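Local coordinates for protein 3-deoxy-manno-octulosonate cytidylyltransferase (PDB 1H7E) that catalyses the transfer of CMP from CTP to the eight-carbon sugar acid KDO, forming CMP-KDO and diphosphate for lipopolysaccharide synthesis, at residues A3-P8 against L38-V43; D23-P28 against L236-L241; Y34-Q39 against I102-V107; F153-I158 against Q196-E201. One frame throughout, in Å; residues are numbered along the deposited sequence.

How the contacts relate
Contacts 1 and 3 have centres only about 8 Å apart and share Leu38 and Gln39: contact 1 is buried and almost wholly apolar, joining a sheet strand to the turn after helix 29-38, whereas contact 3 lies at the surface and mixes an arginine-carbonyl bond with proline packing. Contact 2, partly buried, sets a small hairpin on helix 227-243 and reaches contact 3 through a salt bridge between Lys27 and Glu35. Contact 4 is on the opposite side of the chain's centre, its centre about 28 Å from those of contacts 1 and 3; it is buried beside the second subunit and is the one most dominated by hydrogen bonds.

Contact 1: A3-P8 against L38-V43; sequences AVIVIP and LQVAGV
Ile5 lays CG1 and CD1 across the two methyl groups of Val43, the side chains crossing at about a right angle with CG1 of Ile5 3.8 Å from CG1 of Val43. The contact belongs to a beta-alpha-beta crossover in the Rossmann-like half of the cytidylyltransferase: strand 3-8 leads to helix 29-38, and the loop 39-44 returns the chain to strand 45-50, parallel to and beside strand 3-8. In Ile5 a chi1 of -72° sets CG1 beside the backbone N, and an extended chi2 carries CD1 on toward the loop, where it also meets CG2 of Val40 at 4.1 Å. Val40 and Val43 are the two ends of a type II beta turn, so a single isoleucine end packs on both ends of the turn. With an alanine here, the branch that reaches both valines is gone, and the turn would probably be left with a gap beneath it and its valines freer to turn. Gly42, with its positive phi, takes the third place of the turn, and its carbonyl O lies 4.0 Å from CB of Ala3. Beyond the two segments, Ala37 of helix 29-38 and Ile93 of strand 91-94 pack on Ile5, closing it into the core. At the start of the strand a water bridges the segments: it accepts from the N of Ala3 at 2.8 Å and donates to the O of Gly42.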
# COMPACT_ATOMS: atom_id res chain seq x y z
N ALA A 3 19.56 6.03 21.99
CA ALA A 3 18.13 5.94 21.77
C ALA A 3 17.42 6.43 23.00
O ALA A 3 17.87 6.18 24.12
CB ALA A 3 17.74 4.49 21.51
N VAL A 4 16.31 7.14 22.80
CA VAL A 4 15.50 7.60 23.93
C VAL A 4 14.03 7.24 23.68
O VAL A 4 13.59 7.09 22.54
CB VAL A 4 15.62 9.13 24.21
CG1 VAL A 4 17.10 9.53 24.37
CG2 VAL A 4 14.94 9.93 23.14
N ILE A 5 13.30 7.03 24.75
CA ILE A 5 11.88 6.73 24.64
C ILE A 5 11.11 7.95 25.07
O ILE A 5 11.41 8.54 26.11
CB ILE A 5 11.46 5.54 25.52
CG1 ILE A 5 12.00 4.24 24.93
CG2 ILE A 5 9.94 5.51 25.69
CD1 ILE A 5 11.80 3.05 25.83
N VAL A 6 10.16 8.38 24.25
CA VAL A 6 9.32 9.53 24.57
C VAL A 6 7.89 9.04 24.68
O VAL A 6 7.39 8.33 23.80
CB VAL A 6 9.41 10.65 23.49
CG1 VAL A 6 8.47 11.79 23.83
CG2 VAL A 6 10.83 11.16 23.38
N ILE A 7 7.24 9.37 25.79
CA ILE A 7 5.87 8.96 26.03
C ILE A 7 4.96 10.19 26.04
O ILE A 7 5.02 10.99 26.97
CB ILE A 7 5.73 8.26 27.40
CG1 ILE A 7 6.66 7.05 27.50
CG2 ILE A 7 4.27 7.83 27.65
CD1 ILE A 7 6.87 6.58 28.92
N PRO A 8 4.17 10.40 24.97
CA PRO A 8 3.25 11.54 24.89
C PRO A 8 2.14 11.28 25.90
O PRO A 8 1.54 10.20 25.89
CB PRO A 8 2.68 11.43 23.47
CG PRO A 8 3.73 10.72 22.72
CD PRO A 8 4.18 9.66 23.70
N LEU A 38 11.36 1.74 31.31
CA LEU A 38 12.67 1.65 31.97
C LEU A 38 13.31 0.28 31.83
O LEU A 38 14.53 0.17 31.94
CB LEU A 38 12.56 2.00 33.46
CG LEU A 38 12.42 3.48 33.74
CD1 LEU A 38 12.11 3.69 35.21
CD2 LEU A 38 13.70 4.16 33.34
N GLN A 39 12.50 -0.74 31.59
CA GLN A 39 12.97 -2.11 31.45
C GLN A 39 13.50 -2.43 30.06
O GLN A 39 13.97 -3.54 29.82
CB GLN A 39 11.86 -3.09 31.81
CG GLN A 39 11.31 -2.92 33.22
CD GLN A 39 10.11 -3.84 33.50
OE1 GLN A 39 10.01 -4.93 32.94
NE2 GLN A 39 9.19 -3.39 34.36
N VAL A 40 13.43 -1.48 29.13
CA VAL A 40 13.90 -1.70 27.77
C VAL A 40 15.40 -1.50 27.69
O VAL A 40 15.90 -0.41 27.93
CB VAL A 40 13.21 -0.75 26.74
CG1 VAL A 40 13.69 -1.05 25.33
CG2 VAL A 40 11.70 -0.89 26.83
N ALA A 41 16.11 -2.57 27.35
CA ALA A 41 17.56 -2.50 27.23
C ALA A 41 17.97 -1.64 26.04
O ALA A 41 17.24 -1.57 25.05
CB ALA A 41 18.14 -3.90 27.08
N GLY A 42 19.12 -0.99 26.15
CA GLY A 42 19.64 -0.17 25.06
C GLY A 42 19.10 1.25 24.97
O GLY A 42 19.48 2.00 24.07
N VAL A 43 18.23 1.61 25.91
CA VAL A 43 17.64 2.94 25.96
C VAL A 43 18.35 3.78 27.03
O VAL A 43 18.45 3.36 28.19
CB VAL A 43 16.12 2.83 26.24
CG1 VAL A 43 15.50 4.22 26.47
CG2 VAL A 43 15.45 2.14 25.04
O HOH W 1 20.61 4.27 23.88

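Contact 2: D23-P28 against L236-L241; sequences DIVGKP and LMAQEL
Val25, at the tip of a tight hairpin, pushes its two methyls against one flank of helix 227-243, where Met237, Ala238 and Leu241 form a shallow hollow. CG1 of Val25 rests on the small bump of Ala238, 4.0 Å from its CB, while CG2 stands 4.2 Å from CG of Met237 and equally far from CD1 of Leu241. One methyl thus meets the alanine and the other the two longer side chains. Ile24, the residue before, meets the bent side chain of Met237. Met237 leaves its backbone with CG anti to N (chi1 -156°) and then bends at chi2 and chi3, which curls its CE round to the CG2 of Ile24. These methyls are only 3.4 Å apart, tighter than ordinary van der Waals contact, and the two side chains cross at about a right angle. Pro100 touches both Ile24 and Met237, adding a third wall to this pocket. Within the hairpin, OD1 of Asp23 accepts from the N of Gly26 at 2.9 Å, an Asx motif, and Val25 and Gly26 both have positive phi at its corners. On the helix side, Arg234 donates to the O of Asp23. The arrangement is that of a two-residue beta hairpin with a type I' turn, its apolar corner docked on the C-terminal helix of the chain.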
# COMPACT_ATOMS: atom_id res chain seq x y z
N ASP A 23 -6.04 5.29 37.92
CA ASP A 23 -5.40 4.29 38.76
C ASP A 23 -5.55 2.85 38.28
O ASP A 23 -6.62 2.40 37.92
CB ASP A 23 -5.91 4.38 40.21
CG ASP A 23 -5.09 3.52 41.16
OD1 ASP A 23 -5.32 2.29 41.24
OD2 ASP A 23 -4.20 4.10 41.83
N ILE A 24 -4.43 2.14 38.28
CA ILE A 24 -4.40 0.74 37.90
C ILE A 24 -3.51 0.13 38.99
O ILE A 24 -2.32 0.45 39.08
CB ILE A 24 -3.77 0.52 36.48
CG1 ILE A 24 -4.56 1.28 35.41
CG2 ILE A 24 -3.70 -0.97 36.15
CD1 ILE A 24 -3.93 1.22 34.03
N VAL A 25 -4.10 -0.72 39.83
CA VAL A 25 -3.39 -1.37 40.94
C VAL A 25 -2.51 -0.43 41.79
O VAL A 25 -1.33 -0.72 42.05
CB VAL A 25 -2.58 -2.67 40.50
CG1 VAL A 25 -3.53 -3.75 40.00
CG2 VAL A 25 -1.52 -2.36 39.43
N GLY A 26 -3.08 0.71 42.17
CA GLY A 26 -2.37 1.66 43.02
C GLY A 26 -1.39 2.65 42.40
O GLY A 26 -0.75 3.39 43.15
N LYS A 27 -1.24 2.66 41.07
CA LYS A 27 -0.33 3.59 40.36
C LYS A 27 -1.04 4.28 39.21
O LYS A 27 -1.93 3.69 38.60
CB LYS A 27 0.87 2.84 39.76
CG LYS A 27 1.83 2.26 40.73
CD LYS A 27 2.80 1.39 39.99
CE LYS A 27 3.75 0.74 40.97
NZ LYS A 27 4.65 -0.24 40.30
N PRO A 28 -0.67 5.53 38.89
CA PRO A 28 -1.34 6.20 37.76
C PRO A 28 -0.95 5.43 36.49
O PRO A 28 0.13 4.83 36.43
CB PRO A 28 -0.69 7.58 37.75
CG PRO A 28 -0.22 7.76 39.17
CD PRO A 28 0.32 6.41 39.52
N LEU A 236 -6.30 -7.98 34.52
CA LEU A 236 -5.15 -8.57 33.83
C LEU A 236 -3.81 -8.17 34.45
O LEU A 236 -2.89 -8.99 34.54
CB LEU A 236 -5.20 -8.18 32.35
CG LEU A 236 -5.29 -9.26 31.26
CD1 LEU A 236 -5.95 -10.54 31.77
CD2 LEU A 236 -6.04 -8.69 30.06
N MET A 237 -3.71 -6.91 34.88
CA MET A 237 -2.49 -6.38 35.50
C MET A 237 -2.33 -6.95 36.91
O MET A 237 -1.21 -7.16 37.37
CB MET A 237 -2.53 -4.85 35.56
CG MET A 237 -1.16 -4.19 35.64
SD MET A 237 -0.57 -3.65 34.02
CE MET A 237 -1.41 -2.10 33.88
N ALA A 238 -3.46 -7.16 37.60
CA ALA A 238 -3.50 -7.72 38.96
C ALA A 238 -3.19 -9.22 38.96
O ALA A 238 -2.55 -9.73 39.88
CB ALA A 238 -4.86 -7.47 39.60
N GLN A 239 -3.68 -9.91 37.94
CA GLN A 239 -3.46 -11.35 37.78
C GLN A 239 -1.97 -11.57 37.47
O GLN A 239 -1.40 -12.61 37.80
CB GLN A 239 -4.34 -11.87 36.63
CG GLN A 239 -4.30 -13.38 36.37
CD GLN A 239 -3.24 -13.79 35.36
OE1 GLN A 239 -3.11 -13.18 34.29
NE2 GLN A 239 -2.49 -14.85 35.67
N GLU A 240 -1.34 -10.55 36.86
CA GLU A 240 0.07 -10.58 36.50
C GLU A 240 1.00 -10.38 37.70
O GLU A 240 2.09 -10.97 37.74
CB GLU A 240 0.36 -9.54 35.42
CG GLU A 240 1.72 -9.70 34.75
CD GLU A 240 1.91 -8.76 33.57
OE1 GLU A 240 3.06 -8.31 33.36
OE2 GLU A 240 0.93 -8.49 32.84
N LEU A 241 0.58 -9.55 38.67
CA LEU A 241 1.36 -9.29 39.89
C LEU A 241 1.40 -10.52 40.81
O LEU A 241 2.39 -10.75 41.51
CB LEU A 241 0.78 -8.11 40.68
CG LEU A 241 1.06 -6.67 40.22
CD1 LEU A 241 0.38 -5.70 41.17
CD2 LEU A 241 2.56 -6.40 40.17

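Contact 3: Y34-Q39 against I102-V107; sequences YERALQ and IRPRDV
Ile102 opens the contact by meeting Arg36 twice, once with its side chain and once with its carbonyl. Here the loop leading into helix 104-116 passes the last turn of helix 29-38; the two helices lie on the same face of the central sheet in the Rossmann-like half of this GT-A-type enzyme. CG2 of Ile102 lies 3.8 Å from CB of Arg36, the two side chains running past each other in opposite directions. The O of Ile102 accepts from NH1 of Arg36 at 3.0 Å, with an N-H...O angle of 154°. That oxygen lies almost in the guanidinium plane, but the donor stands well above the carbonyl plane instead of on a lone pair. A bend at chi2 of Arg36 (143°) turns its arm toward this carbonyl, while NH2 has a weak, long ion pair with Glu240. Arg103 follows as the N-cap residue and directs its side chain away, forming a salt bridge with Asp106. Pro104, in the first turn of the helix, comes back to the contact: its CG sits 3.6 Å from the O of Arg36, and CB of Gln39 packs obliquely against the same ring carbon at 4.0 Å. Arg105 starts away from helix 29-38, but bends at chi2 and chi3 bring its guanidinium back over Pro104, and its NH1 pairs with Glu108 in a salt bridge. CB of Pro104 lies 3.8 Å from the plane of this guanidinium, offset toward its rim.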
# COMPACT_ATOMS: atom_id res chain seq x y z
N TYR A 34 5.76 4.21 32.15
CA TYR A 34 7.11 4.68 32.46
C TYR A 34 7.95 3.54 33.01
O TYR A 34 9.07 3.32 32.56
CB TYR A 34 7.05 5.85 33.47
CG TYR A 34 8.34 6.67 33.53
CD1 TYR A 34 9.43 6.25 34.30
CD2 TYR A 34 8.48 7.83 32.77
CE1 TYR A 34 10.63 6.97 34.31
CE2 TYR A 34 9.67 8.56 32.78
CZ TYR A 34 10.74 8.12 33.54
OH TYR A 34 11.92 8.83 33.49
N GLU A 35 7.39 2.80 33.97
CA GLU A 35 8.10 1.68 34.58
C GLU A 35 8.45 0.59 33.57
O GLU A 35 9.55 0.04 33.62
CB GLU A 35 7.31 1.10 35.74
CG GLU A 35 7.12 2.08 36.89
CD GLU A 35 6.49 1.45 38.12
OE1 GLU A 35 6.35 0.21 38.16
OE2 GLU A 35 6.14 2.18 39.06
N ARG A 36 7.55 0.29 32.63
CA ARG A 36 7.88 -0.72 31.60
C ARG A 36 8.93 -0.19 30.63
O ARG A 36 9.82 -0.93 30.22
CB ARG A 36 6.63 -1.18 30.86
CG ARG A 36 5.92 -2.26 31.63
CD ARG A 36 4.45 -2.12 31.52
NE ARG A 36 3.77 -3.02 32.45
CZ ARG A 36 3.39 -4.27 32.17
NH1 ARG A 36 3.62 -4.80 30.97
NH2 ARG A 36 2.76 -4.98 33.09
N ALA A 37 8.86 1.10 30.31
CA ALA A 37 9.83 1.73 29.41
C ALA A 37 11.25 1.64 29.98
O ALA A 37 12.22 1.43 29.24
CB ALA A 37 9.44 3.19 29.17
N LEU A 38 11.36 1.74 31.31
CA LEU A 38 12.67 1.65 31.97
C LEU A 38 13.31 0.28 31.83
O LEU A 38 14.53 0.17 31.94
CB LEU A 38 12.56 2.00 33.46
CG LEU A 38 12.42 3.48 33.74
CD1 LEU A 38 12.11 3.69 35.21
CD2 LEU A 38 13.70 4.16 33.34
N GLN A 39 12.50 -0.74 31.59
CA GLN A 39 12.97 -2.11 31.45
C GLN A 39 13.50 -2.43 30.06
O GLN A 39 13.97 -3.54 29.82
CB GLN A 39 11.86 -3.09 31.81
CG GLN A 39 11.31 -2.92 33.22
CD GLN A 39 10.11 -3.84 33.50
OE1 GLN A 39 10.01 -4.93 32.94
NE2 GLN A 39 9.19 -3.39 34.36
N ILE A 102 2.20 -2.74 27.63
CA ILE A 102 3.27 -2.81 26.65
C ILE A 102 4.35 -3.81 27.12
O ILE A 102 4.68 -3.84 28.31
CB ILE A 102 3.91 -1.39 26.45
CG1 ILE A 102 5.12 -1.45 25.53
CG2 ILE A 102 4.36 -0.79 27.78
CD1 ILE A 102 4.78 -1.87 24.14
N ARG A 103 4.82 -4.67 26.23
CA ARG A 103 5.87 -5.63 26.58
C ARG A 103 7.24 -5.07 26.21
O ARG A 103 7.50 -4.79 25.05
CB ARG A 103 5.70 -6.96 25.83
CG ARG A 103 4.52 -7.81 26.26
CD ARG A 103 4.56 -9.16 25.53
NE ARG A 103 4.39 -8.98 24.08
CZ ARG A 103 3.25 -9.15 23.42
NH1 ARG A 103 2.14 -9.52 24.06
NH2 ARG A 103 3.20 -8.87 22.13
N PRO A 104 8.14 -4.90 27.20
CA PRO A 104 9.48 -4.38 26.96
C PRO A 104 10.23 -5.06 25.81
O PRO A 104 10.97 -4.41 25.06
CB PRO A 104 10.18 -4.62 28.29
CG PRO A 104 9.08 -4.35 29.27
CD PRO A 104 7.89 -5.05 28.65
N ARG A 105 10.03 -6.37 25.67
CA ARG A 105 10.69 -7.15 24.61
C ARG A 105 10.29 -6.70 23.21
O ARG A 105 11.09 -6.76 22.28
CB ARG A 105 10.41 -8.65 24.80
CG ARG A 105 11.65 -9.53 25.09
CD ARG A 105 12.58 -8.99 26.23
NE ARG A 105 11.97 -8.98 27.56
CZ ARG A 105 12.29 -8.13 28.55
NH1 ARG A 105 13.24 -7.21 28.36
NH2 ARG A 105 11.65 -8.18 29.71
N ASP A 106 9.06 -6.22 23.05
CA ASP A 106 8.59 -5.75 21.74
C ASP A 106 9.29 -4.46 21.34
O ASP A 106 9.56 -4.25 20.15
CB ASP A 106 7.07 -5.53 21.74
CG ASP A 106 6.28 -6.82 21.86
OD1 ASP A 106 6.87 -7.91 21.70
OD2 ASP A 106 5.07 -6.72 22.13
N VAL A 107 9.54 -3.58 22.31
CA VAL A 107 10.23 -2.33 22.01
C VAL A 107 11.69 -2.66 21.65
O VAL A 107 12.28 -2.03 20.76
CB VAL A 107 10.15 -1.33 23.20
CG1 VAL A 107 10.82 -0.02 22.83
CG2 VAL A 107 8.70 -1.10 23.59

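Contact 4: F153-I158 against Q196-E201; sequences FSRSPI and QAESLE
Glu198 holds the end of strand 150-154 with both carboxylate oxygens: OE2 accepts from OG of Ser154 at 2.7 Å, and OE1 from the backbone N of Arg155 at 2.9 Å, each through its syn lone pair. The hydroxyl serves twice, since OG of Ser154 also accepts from the N of Ser156 at 3.0 Å in an ST turn. Arg155 returns the grip to the backbone where helix 193-198 ends. Its NE donates to the O of Glu198 at 2.8 Å, nearly along the C=O axis (167°), and its NH2 reaches the O of Ser199 at 3.2 Å from above the carbonyl plane. The chain is extended from CG to NE, with the guanidinium edge facing both carbonyls. A methionine in its place would remove both donors and is likely to leave the two carbonyls without these partners and the chain at Ser199 less firmly held. Leu200 completes the packing: CD2 lies over one guanidinium face, 3.6 Å from NH2 of Arg155, and CD1 lies 3.8 Å from the O of Phe153, a buried oxygen with no polar partner. OE2 of Glu198 also accepts from OH of Tyr152 and from the backbone N of Tyr160 of the second subunit. A carboxylate with so many donors probably stays ionised, its charge shared between the strand end and the dimer interface; Arg155 turns NE and NH2 to carbonyls instead of a salt bridge with Glu198.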
# COMPACT_ATOMS: atom_id res chain seq x y z
N PHE A 153 -1.22 1.39 4.73
CA PHE A 153 -1.93 1.24 6.02
C PHE A 153 -3.35 1.72 5.69
O PHE A 153 -3.51 2.75 5.04
CB PHE A 153 -1.40 2.20 7.10
CG PHE A 153 -0.00 1.90 7.58
CD1 PHE A 153 1.11 2.39 6.88
CD2 PHE A 153 0.19 1.15 8.74
CE1 PHE A 153 2.42 2.13 7.32
CE2 PHE A 153 1.49 0.88 9.20
CZ PHE A 153 2.61 1.37 8.49
N SER A 154 -4.37 1.03 6.19
CA SER A 154 -5.73 1.44 5.90
C SER A 154 -6.74 0.98 6.93
O SER A 154 -6.50 0.02 7.64
CB SER A 154 -6.17 0.89 4.54
OG SER A 154 -7.42 1.46 4.13
N ARG A 155 -7.86 1.70 7.01
CA ARG A 155 -8.97 1.32 7.88
C ARG A 155 -9.81 0.30 7.10
O ARG A 155 -10.61 -0.40 7.69
CB ARG A 155 -9.82 2.54 8.25
CG ARG A 155 -9.09 3.49 9.22
CD ARG A 155 -9.94 4.70 9.59
NE ARG A 155 -9.13 5.66 10.34
CZ ARG A 155 -8.73 5.50 11.60
NH1 ARG A 155 -9.07 4.42 12.29
NH2 ARG A 155 -7.91 6.38 12.14
N SER A 156 -9.61 0.23 5.78
CA SER A 156 -10.32 -0.76 4.95
C SER A 156 -9.63 -2.11 5.11
O SER A 156 -8.42 -2.19 5.32
CB SER A 156 -10.25 -0.46 3.45
OG SER A 156 -11.03 0.64 3.07
N PRO A 157 -10.41 -3.20 5.01
CA PRO A 157 -9.75 -4.50 5.15
C PRO A 157 -8.85 -4.75 3.93
O PRO A 157 -9.33 -4.80 2.80
CB PRO A 157 -10.92 -5.49 5.18
CG PRO A 157 -12.07 -4.67 5.66
CD PRO A 157 -11.87 -3.36 4.93
N ILE A 158 -7.54 -4.79 4.16
CA ILE A 158 -6.59 -5.09 3.09
C ILE A 158 -5.71 -6.23 3.64
O ILE A 158 -5.30 -6.18 4.80
CB ILE A 158 -5.72 -3.84 2.66
CG1 ILE A 158 -5.05 -3.19 3.87
CG2 ILE A 158 -6.58 -2.82 1.89
CD1 ILE A 158 -4.01 -2.13 3.45
N GLN A 196 -5.41 12.52 4.88
CA GLN A 196 -6.62 13.28 5.21
C GLN A 196 -7.89 12.46 5.10
O GLN A 196 -8.80 12.62 5.91
CB GLN A 196 -6.73 14.48 4.30
CG GLN A 196 -5.59 15.46 4.47
CD GLN A 196 -5.68 16.62 3.51
OE1 GLN A 196 -5.95 16.45 2.30
NE2 GLN A 196 -5.46 17.82 4.02
N ALA A 197 -7.98 11.65 4.06
CA ALA A 197 -9.14 10.78 3.85
C ALA A 197 -9.26 9.72 4.95
O ALA A 197 -10.32 9.55 5.55
CB ALA A 197 -9.03 10.13 2.43
N GLU A 198 -8.17 9.03 5.26
CA GLU A 198 -8.17 7.96 6.27
C GLU A 198 -8.00 8.44 7.70
O GLU A 198 -8.34 7.72 8.65
CB GLU A 198 -7.02 6.98 5.98
CG GLU A 198 -7.06 6.29 4.61
CD GLU A 198 -7.24 4.79 4.73
OE1 GLU A 198 -7.55 4.31 5.84
OE2 GLU A 198 -7.09 4.10 3.71
N SER A 199 -7.42 9.63 7.85
CA SER A 199 -7.12 10.20 9.17
C SER A 199 -6.05 9.29 9.81
O SER A 199 -6.23 8.75 10.90
CB SER A 199 -8.39 10.29 10.02
OG SER A 199 -8.22 11.21 11.08
N LEU A 200 -4.96 9.07 9.08
CA LEU A 200 -3.83 8.23 9.53
C LEU A 200 -2.56 9.02 9.24
O LEU A 200 -2.11 9.15 8.09
CB LEU A 200 -3.76 6.88 8.79
CG LEU A 200 -4.87 5.85 9.08
CD1 LEU A 200 -4.75 4.63 8.13
CD2 LEU A 200 -4.81 5.45 10.56
N GLU A 201 -1.98 9.56 10.31
CA GLU A 201 -0.80 10.40 10.17
C GLU A 201 0.40 9.74 9.52
O GLU A 201 1.14 10.41 8.79
CB GLU A 201 -0.39 10.96 11.53
CG GLU A 201 0.33 12.29 11.37
CD GLU A 201 0.95 12.83 12.66
OE1 GLU A 201 0.63 12.33 13.77
OE2 GLU A 201 1.77 13.77 12.55